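70 kDa protein (Xanthomonas sp., PDB 4B2N) cleaves natural rubber (polyisoprene) oxidatively with dioxygen, working processively as a cytochrome-type oxygenase that carries two covalently bound heme c groups. Local coordinates at residues Pro85-Cys88 / Gly89-Arg92; Arg97-Val100 / Asn101-Arg105; Asp20-Ser23 / Ile24-Pro27; Arg443-Ser447 / Gly448-Tyr452. All blocks are in the same frame, centred on the assembly; numbering follows the deposited sequence.

How the contacts relate
Four local contacts show how chain neighbours lock turns and helix ends, and how the chemistry shifts with burial. Contacts 1 and 2, both partly buried, belong to the same helix, 88-104: contact 1 builds its beginning, with a threonine cap and a glutamine reaching back, and contact 2 its last turns, with a salt bridge beside backbone bonds. Contact 3 lies at the surface, in the loop entering helix 27-32, and relies on an arginine forking onto a backbone carbonyl, with a weak salt bridge beside it. The Cys32-Cys88 disulfide ties that helix to the one started by contact 1. Contact 4 is buried at the end of helix 439-446 and depends on a CH-pi contact between two tryptophans.

Contact 1 (Pro85-Cys88 / Gly89-Arg92); sequences PTTC and GQFR
Pro85 lays the CB corner of its ring on the backbone and CB of Phe91, with the two CB atoms 4.0 Å apart, as the chain enters helix 88-104 through an N-cap. Thr87 is the capping residue. Its OG1 stands between its own backbone N and carbonyl carbon (chi1 74°), which places the oxygen before the first turn, where it accepts from Gln90 N at 3.0 Å along a nearly straight N-H line (169°). Two backbone bonds then begin the helical ladder, Phe91 N to Thr87 O and Arg92 N to Cys88 O.

Gln90, held at its backbone N, reaches back with its side chain. Extended beyond CG, it runs across Thr86 until OE1 is 2.9 Å from Thr86 N, which meets it from above the amide plane, not along a lone pair. Thr86 OG1 lies 3.4 Å from the same Gln90 OE1. The first turn is therefore fixed at both the cap and the residue before it.

Around this turn, Phe91 sends its ring among Leu28 and Met29 of helix 27-32 and Ile344 of helix 333-345. The Cys88-Cys32 disulfide joins the same helix 27-32 to the capped end. Arg92, whose guanidinium is held by a salt bridge to Asp37, folds back over Cys88: Cys88 CB lies over one guanidinium face, off toward its margin and 3.8 Å from Arg92 NH2, while Arg92 CG lies 3.2 Å from Cys88 O.

Contact 2 (Arg97-Val100 / Asn101-Arg105); sequences RGRV and NLEER
Arg97 O receives Asn101 N at 2.8 Å in a nearly straight bond, one of the i to i+4 rungs near the end of helix 88-104; the guanidinium of Arg97 is held by a salt bridge to Asp338. Gly98 O continues the ladder by accepting from Leu102 N, and Leu102 CG lies 3.5 Å from that same oxygen.

Arg99 brings the charge, while its O accepts from Glu103 N. With CG anti to the backbone N (chi1 178°) and the chain bent at chi3, it swings NH1 forward one turn to Glu103 OE2, 3.1 Å away, in a salt bridge with a fairly straight hydrogen bond (166°). The carboxylate oxygen is close to the guanidinium plane, yet NH1 stands well above the carboxylate plane, the two groups being turned 47° apart.

Val100 O accepts from Glu104 N at 2.8 Å and, weakly, from Glu103 N. Val100 CG1 lies alongside Glu104, 3.7 Å from Glu104 CG; the Glu104 carboxylate pairs with Lys177.

Beside this, Leu102 packs against Cys191, which is covalently bound to a heme c. The single-oxygen, out-of-plane pairing of Arg99 and Glu103 suggests that the salt bridge probably supplements the backbone ladder.

Contact 3 (Asp20-Ser23 / Ile24-Pro27); sequences DQAS and IRSP
Ile24 leads off with its backbone: Ile24 O lies 3.4 Å from CB of Ala22, at the bend of the loop that enters helix 27-32 through a serine N-cap. The bond to its CB leads away from residues 20-23, though CB still touches Ser23, 3.6 Å from Ser23 C, and the side chain packs on Met29 and Val30 of that helix.

Arg25 carries the contact. Its CG is anti to the backbone N (chi1 -167°), and further bends at chi2 and chi3 turn the guanidinium back over the preceding residues. There it forks end-on onto one oxygen: NH1 and NH2 both donate to Asp20 O, at 2.9 and 2.8 Å, and that oxygen sits close to the guanidinium plane. Ala22 CB rests centrally over one face of the group, 3.7 Å from Arg25 CZ, while Asp20 O meets the edge. A salt bridge whose hydrogen bond is weak joins NH1 to Asp20 OD2 at 3.2 Å, with carboxylate and guanidinium planes almost perpendicular; Lys414 is the stronger partner of that carboxylate. A water accepts from Ala22 N at 2.9 Å and weakly from Arg25 NH2, bridging the two.

Ser26 then caps the helix, its OG hydrogen-bonded to Ile344 O and weakly receiving Met29 N.

Contact 4 (Arg443-Ser447 / Gly448-Tyr452); sequences RAWNS and GWWAY
With CG anti to the backbone N (chi1 173°), Trp445 turns its indole along the end of helix 439-446, and Trp450, whose CG lies beside its own backbone N (chi1 -63°), comes down on it from the following loop. The meeting point is a CH-pi contact: Trp450 CB stands almost on the normal of the Trp445 six-membered ring, 3.4 Å from its centroid and 3.5 Å from CD2. Beyond CB, the two indoles make an oblique pair, tilted by 34°, with CE3 of Trp450 3.7 Å from both CZ3 and CH2 of Trp445.

Next to it, Ala451 CB sits 3.3 Å from Trp445 O and 3.4 Å from Asn446 O, against the carbonyls at the helix end. Gly448 N donates to Trp445 O at 3.2 Å, arriving well above the carbonyl plane, and Ser447 OG reaches back to Arg443 O at 2.8 Å. A water 2.6 Å from Trp445 O accepts weakly from Trp450 N, linking helix end and loop.

Polar atoms around the contact bond to Asn493 and Trp495: Trp445 NE1 to Asn493 O, Trp450 O to Asn493 ND2, Asn446 OD1 to Trp495 N. Apolar faces thus join helix to loop, while these bonds satisfy the named polar groups in a buried turn.

Contact 1 (Pro85-Cys88 / Gly89-Arg92)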
# COMPACT_ATOMS: atom_id res chain seq x y z
N PRO A 85 10.74 -0.32 -21.17
CA PRO A 85 10.09 -0.50 -22.50
C PRO A 85 10.15 0.80 -23.28
O PRO A 85 10.03 1.85 -22.65
CB PRO A 85 8.61 -0.78 -22.14
CG PRO A 85 8.72 -1.47 -20.81
CD PRO A 85 9.88 -0.81 -20.08
N THR A 86 10.31 0.72 -24.62
CA THR A 86 10.45 1.94 -25.45
C THR A 86 9.29 1.98 -26.45
O THR A 86 9.10 3.00 -27.15
CB THR A 86 11.75 1.93 -26.25
OG1 THR A 86 11.75 0.78 -27.09
CG2 THR A 86 13.00 1.93 -25.31
N THR A 87 8.52 0.88 -26.54
CA THR A 87 7.36 0.80 -27.44
C THR A 87 6.08 0.33 -26.78
O THR A 87 6.12 -0.26 -25.71
CB THR A 87 7.59 -0.19 -28.60
OG1 THR A 87 7.51 -1.54 -28.11
CG2 THR A 87 8.95 0.10 -29.31
N CYS A 88 4.96 0.63 -27.39
CA CYS A 88 3.70 0.18 -26.83
C CYS A 88 3.67 -1.35 -26.67
O CYS A 88 3.15 -1.84 -25.70
CB CYS A 88 2.54 0.64 -27.69
SG CYS A 88 2.23 2.45 -27.55
N GLY A 89 4.22 -2.08 -27.64
CA GLY A 89 4.18 -3.53 -27.56
C GLY A 89 5.01 -4.06 -26.40
O GLY A 89 4.59 -4.96 -25.68
N GLN A 90 6.21 -3.51 -26.24
CA GLN A 90 7.09 -3.86 -25.11
C GLN A 90 6.41 -3.62 -23.78
O GLN A 90 6.40 -4.49 -22.90
CB GLN A 90 8.40 -3.12 -25.18
CG GLN A 90 9.33 -3.68 -26.26
CD GLN A 90 10.61 -2.82 -26.30
OE1 GLN A 90 10.84 -1.99 -25.43
NE2 GLN A 90 11.45 -3.04 -27.32
N PHE A 91 5.75 -2.47 -23.66
CA PHE A 91 5.10 -2.16 -22.39
C PHE A 91 3.93 -3.10 -22.10
O PHE A 91 3.80 -3.69 -20.95
CB PHE A 91 4.62 -0.70 -22.44
CG PHE A 91 3.89 -0.27 -21.21
CD1 PHE A 91 4.57 -0.05 -20.00
CD2 PHE A 91 2.52 -0.07 -21.24
CE1 PHE A 91 3.88 0.36 -18.84
CE2 PHE A 91 1.84 0.30 -20.08
CZ PHE A 91 2.53 0.52 -18.88
N ARG A 92 3.11 -3.32 -23.14
CA ARG A 92 1.91 -4.14 -22.99
C ARG A 92 2.32 -5.58 -22.64
O ARG A 92 1.66 -6.22 -21.84
CB ARG A 92 1.00 -4.09 -24.27
CG ARG A 92 0.35 -2.71 -24.45
CD ARG A 92 -0.77 -2.74 -25.48
NE ARG A 92 -0.21 -2.79 -26.82
CZ ARG A 92 -0.41 -1.88 -27.78
NH1 ARG A 92 -1.23 -0.86 -27.61
NH2 ARG A 92 0.21 -2.05 -28.96

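Contact 2 (Arg97-Val100 / Asn101-Arg105)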
# COMPACT_ATOMS: atom_id res chain seq x y z
N ARG A 97 2.90 -9.66 -18.34
CA ARG A 97 3.71 -10.52 -17.46
C ARG A 97 3.53 -10.11 -16.01
O ARG A 97 3.48 -10.97 -15.12
CB ARG A 97 5.20 -10.47 -17.79
CG ARG A 97 5.51 -11.02 -19.16
CD ARG A 97 7.01 -11.15 -19.40
NE ARG A 97 7.65 -9.83 -19.47
CZ ARG A 97 7.89 -9.12 -20.56
NH1 ARG A 97 7.50 -9.53 -21.76
NH2 ARG A 97 8.50 -7.96 -20.41
N GLY A 98 3.42 -8.82 -15.79
CA GLY A 98 3.22 -8.27 -14.41
C GLY A 98 1.93 -8.94 -13.83
O GLY A 98 1.91 -9.36 -12.66
N ARG A 99 0.86 -8.93 -14.60
CA ARG A 99 -0.42 -9.34 -14.07
C ARG A 99 -0.36 -10.84 -13.80
O ARG A 99 -0.80 -11.30 -12.76
CB ARG A 99 -1.55 -9.06 -15.06
CG ARG A 99 -2.89 -9.55 -14.49
CD ARG A 99 -3.99 -9.49 -15.52
NE ARG A 99 -3.59 -10.06 -16.82
CZ ARG A 99 -3.48 -11.35 -17.13
NH1 ARG A 99 -3.77 -12.35 -16.32
NH2 ARG A 99 -3.15 -11.66 -18.35
N VAL A 100 0.22 -11.58 -14.73
CA VAL A 100 0.40 -13.05 -14.52
C VAL A 100 1.23 -13.33 -13.25
O VAL A 100 0.89 -14.21 -12.43
CB VAL A 100 1.09 -13.66 -15.77
CG1 VAL A 100 1.41 -15.13 -15.51
CG2 VAL A 100 0.16 -13.58 -17.01
N ASN A 101 2.35 -12.59 -13.08
CA ASN A 101 3.11 -12.64 -11.78
C ASN A 101 2.24 -12.43 -10.55
O ASN A 101 2.37 -13.20 -9.61
CB ASN A 101 4.24 -11.62 -11.77
CG ASN A 101 5.35 -11.99 -12.74
OD1 ASN A 101 5.40 -13.13 -13.24
ND2 ASN A 101 6.25 -11.02 -13.03
N LEU A 102 1.32 -11.48 -10.59
CA LEU A 102 0.50 -11.20 -9.39
C LEU A 102 -0.48 -12.37 -9.11
O LEU A 102 -0.85 -12.62 -7.95
CB LEU A 102 -0.21 -9.83 -9.48
CG LEU A 102 0.69 -8.61 -9.44
CD1 LEU A 102 -0.06 -7.27 -9.65
CD2 LEU A 102 1.43 -8.64 -8.12
N GLU A 103 -0.90 -13.04 -10.20
CA GLU A 103 -1.93 -14.05 -10.10
C GLU A 103 -1.30 -15.40 -9.71
O GLU A 103 -1.93 -16.20 -8.98
CB GLU A 103 -2.67 -14.19 -11.43
CG GLU A 103 -3.72 -13.09 -11.67
CD GLU A 103 -4.40 -13.26 -13.01
OE1 GLU A 103 -4.35 -14.41 -13.56
OE2 GLU A 103 -4.97 -12.23 -13.51
N GLU A 104 -0.09 -15.68 -10.22
CA GLU A 104 0.45 -17.01 -10.07
C GLU A 104 1.80 -17.21 -9.44
O GLU A 104 2.26 -18.38 -9.31
CB GLU A 104 0.41 -17.89 -11.31
CG GLU A 104 0.50 -17.30 -12.67
CD GLU A 104 0.47 -18.39 -13.75
OE1 GLU A 104 1.50 -19.06 -14.02
OE2 GLU A 104 -0.60 -18.51 -14.35
N ARG A 105 2.47 -16.13 -9.06
CA ARG A 105 3.83 -16.36 -8.50
C ARG A 105 3.80 -16.27 -6.99
O ARG A 105 3.26 -15.31 -6.44
CB ARG A 105 4.81 -15.33 -9.13
CG ARG A 105 5.17 -15.76 -10.54
CD ARG A 105 6.30 -16.82 -10.47
NE ARG A 105 7.59 -16.19 -10.13
CZ ARG A 105 8.36 -16.49 -9.09
NH1 ARG A 105 7.99 -17.42 -8.21
NH2 ARG A 105 9.53 -15.86 -8.91

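Contact 3 (Asp20-Ser23 / Ile24-Pro27)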
# COMPACT_ATOMS: atom_id res chain seq x y z
N ASP A 20 -13.51 15.51 -16.92
CA ASP A 20 -12.70 14.66 -17.71
C ASP A 20 -12.90 13.21 -17.25
O ASP A 20 -11.99 12.63 -16.66
CB ASP A 20 -11.25 15.04 -17.45
CG ASP A 20 -10.26 14.22 -18.28
OD1 ASP A 20 -10.63 13.60 -19.25
OD2 ASP A 20 -9.08 14.22 -18.01
N GLN A 21 -14.05 12.64 -17.52
CA GLN A 21 -14.37 11.25 -17.11
C GLN A 21 -13.65 10.28 -18.07
O GLN A 21 -13.61 10.51 -19.21
CB GLN A 21 -15.90 11.10 -17.11
CG GLN A 21 -16.54 12.20 -16.24
CD GLN A 21 -18.02 12.52 -16.57
OE1 GLN A 21 -18.35 13.40 -17.39
NE2 GLN A 21 -18.92 11.82 -15.89
N ALA A 22 -12.97 9.22 -17.60
CA ALA A 22 -12.19 8.39 -18.57
C ALA A 22 -12.12 7.01 -18.09
O ALA A 22 -12.01 6.78 -16.88
CB ALA A 22 -10.81 8.93 -18.80
N SER A 23 -12.26 6.08 -19.03
CA SER A 23 -12.16 4.69 -18.74
C SER A 23 -10.67 4.38 -18.70
O SER A 23 -10.20 3.49 -17.94
CB SER A 23 -12.77 3.92 -19.90
OG SER A 23 -14.15 3.87 -19.71
N ILE A 24 -9.97 5.02 -19.63
CA ILE A 24 -8.54 4.83 -19.76
C ILE A 24 -7.92 6.11 -19.22
O ILE A 24 -8.03 7.15 -19.80
CB ILE A 24 -8.09 4.56 -21.20
CG1 ILE A 24 -8.92 3.42 -21.78
CG2 ILE A 24 -6.58 4.15 -21.21
CD1 ILE A 24 -8.63 3.23 -23.27
N ARG A 25 -7.24 5.98 -18.08
CA ARG A 25 -6.63 7.11 -17.42
C ARG A 25 -5.06 7.10 -17.52
O ARG A 25 -4.40 8.10 -17.87
CB ARG A 25 -7.10 7.03 -15.95
CG ARG A 25 -6.80 8.30 -15.22
CD ARG A 25 -7.61 9.41 -15.81
NE ARG A 25 -8.99 9.42 -15.34
CZ ARG A 25 -9.80 10.44 -15.61
NH1 ARG A 25 -9.33 11.46 -16.33
NH2 ARG A 25 -11.04 10.46 -15.14
N SER A 26 -4.48 5.95 -17.24
CA SER A 26 -3.05 5.73 -17.34
C SER A 26 -2.50 6.37 -18.61
O SER A 26 -2.92 6.02 -19.68
CB SER A 26 -2.82 4.20 -17.47
OG SER A 26 -1.46 4.05 -17.88
N PRO A 27 -1.56 7.30 -18.52
CA PRO A 27 -1.15 8.03 -19.76
C PRO A 27 -0.48 7.19 -20.88
O PRO A 27 -0.72 7.40 -22.04
CB PRO A 27 -0.18 9.08 -19.23
CG PRO A 27 -0.68 9.36 -17.86
CD PRO A 27 -1.13 8.01 -17.29
O HOH W 1 -13.02 8.15 -14.89

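Contact 4 (Arg443-Ser447 / Gly448-Tyr452)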
# COMPACT_ATOMS: atom_id res chain seq x y z
N ARG A 443 20.62 5.93 6.26
CA ARG A 443 21.95 5.70 5.73
C ARG A 443 22.19 4.20 5.42
O ARG A 443 22.91 3.93 4.45
CB ARG A 443 23.03 6.18 6.68
CG ARG A 443 23.25 7.67 6.61
CD ARG A 443 24.42 8.05 7.53
NE ARG A 443 24.60 9.50 7.41
CZ ARG A 443 25.79 10.13 7.36
NH1 ARG A 443 26.94 9.44 7.41
NH2 ARG A 443 25.83 11.47 7.17
N ALA A 444 21.65 3.31 6.25
CA ALA A 444 21.74 1.87 5.99
C ALA A 444 21.11 1.50 4.62
O ALA A 444 21.61 0.68 3.85
CB ALA A 444 20.99 1.11 7.07
N TRP A 445 19.92 2.06 4.39
CA TRP A 445 19.22 1.92 3.14
C TRP A 445 20.01 2.52 1.97
O TRP A 445 20.19 1.88 0.91
CB TRP A 445 17.86 2.65 3.29
CG TRP A 445 17.12 2.70 1.99
CD1 TRP A 445 17.35 3.57 0.93
CD2 TRP A 445 16.03 1.85 1.59
NE1 TRP A 445 16.45 3.32 -0.09
CE2 TRP A 445 15.63 2.29 0.26
CE3 TRP A 445 15.34 0.78 2.20
CZ2 TRP A 445 14.60 1.66 -0.46
CZ3 TRP A 445 14.27 0.18 1.48
CH2 TRP A 445 13.90 0.63 0.19
N ASN A 446 20.40 3.81 2.11
CA ASN A 446 21.09 4.60 1.09
C ASN A 446 22.40 3.98 0.60
O ASN A 446 22.84 4.25 -0.51
CB ASN A 446 21.39 5.99 1.65
CG ASN A 446 20.14 6.82 1.81
OD1 ASN A 446 19.08 6.43 1.28
ND2 ASN A 446 20.22 7.97 2.51
N SER A 447 23.03 3.19 1.45
CA SER A 447 24.34 2.65 1.16
C SER A 447 24.24 1.18 0.72
O SER A 447 25.17 0.43 0.95
CB SER A 447 25.25 2.74 2.43
OG SER A 447 24.66 1.99 3.50
N GLY A 448 23.12 0.74 0.11
CA GLY A 448 23.13 -0.67 -0.33
C GLY A 448 22.21 -0.96 -1.50
O GLY A 448 21.78 -0.07 -2.23
N TRP A 449 21.81 -2.21 -1.60
CA TRP A 449 21.04 -2.67 -2.76
C TRP A 449 19.70 -1.93 -2.82
O TRP A 449 19.22 -1.54 -3.89
CB TRP A 449 20.90 -4.22 -2.60
CG TRP A 449 20.00 -4.81 -3.65
CD1 TRP A 449 20.36 -5.32 -4.91
CD2 TRP A 449 18.55 -4.94 -3.57
NE1 TRP A 449 19.24 -5.74 -5.60
CE2 TRP A 449 18.11 -5.54 -4.82
CE3 TRP A 449 17.58 -4.57 -2.60
CZ2 TRP A 449 16.75 -5.78 -5.09
CZ3 TRP A 449 16.24 -4.84 -2.86
CH2 TRP A 449 15.82 -5.41 -4.10
N TRP A 450 19.09 -1.68 -1.67
CA TRP A 450 17.80 -1.01 -1.65
C TRP A 450 17.86 0.32 -2.36
O TRP A 450 16.90 0.68 -3.09
CB TRP A 450 17.35 -0.85 -0.20
CG TRP A 450 17.16 -2.21 0.39
CD1 TRP A 450 18.06 -2.94 1.16
CD2 TRP A 450 15.98 -3.08 0.21
NE1 TRP A 450 17.53 -4.18 1.43
CE2 TRP A 450 16.29 -4.32 0.88
CE3 TRP A 450 14.73 -2.92 -0.40
CZ2 TRP A 450 15.34 -5.36 0.96
CZ3 TRP A 450 13.81 -3.92 -0.32
CH2 TRP A 450 14.11 -5.15 0.32
N ALA A 451 18.99 1.03 -2.21
CA ALA A 451 19.11 2.35 -2.85
C ALA A 451 19.74 2.19 -4.24
O ALA A 451 20.14 3.18 -4.80
CB ALA A 451 19.93 3.37 -1.97
N TYR A 452 19.80 0.97 -4.79
CA TYR A 452 20.47 0.73 -6.09
C TYR A 452 21.92 1.26 -6.09
O TYR A 452 22.31 2.09 -6.99
CB TYR A 452 19.72 1.44 -7.24
CG TYR A 452 18.38 0.93 -7.63
CD1 TYR A 452 17.26 1.08 -6.78
CD2 TYR A 452 18.20 0.30 -8.87
CE1 TYR A 452 15.99 0.66 -7.18
CE2 TYR A 452 16.92 -0.11 -9.30
CZ TYR A 452 15.84 0.07 -8.45
OH TYR A 452 14.63 -0.38 -8.86
O HOH W 2 20.41 -0.68 1.03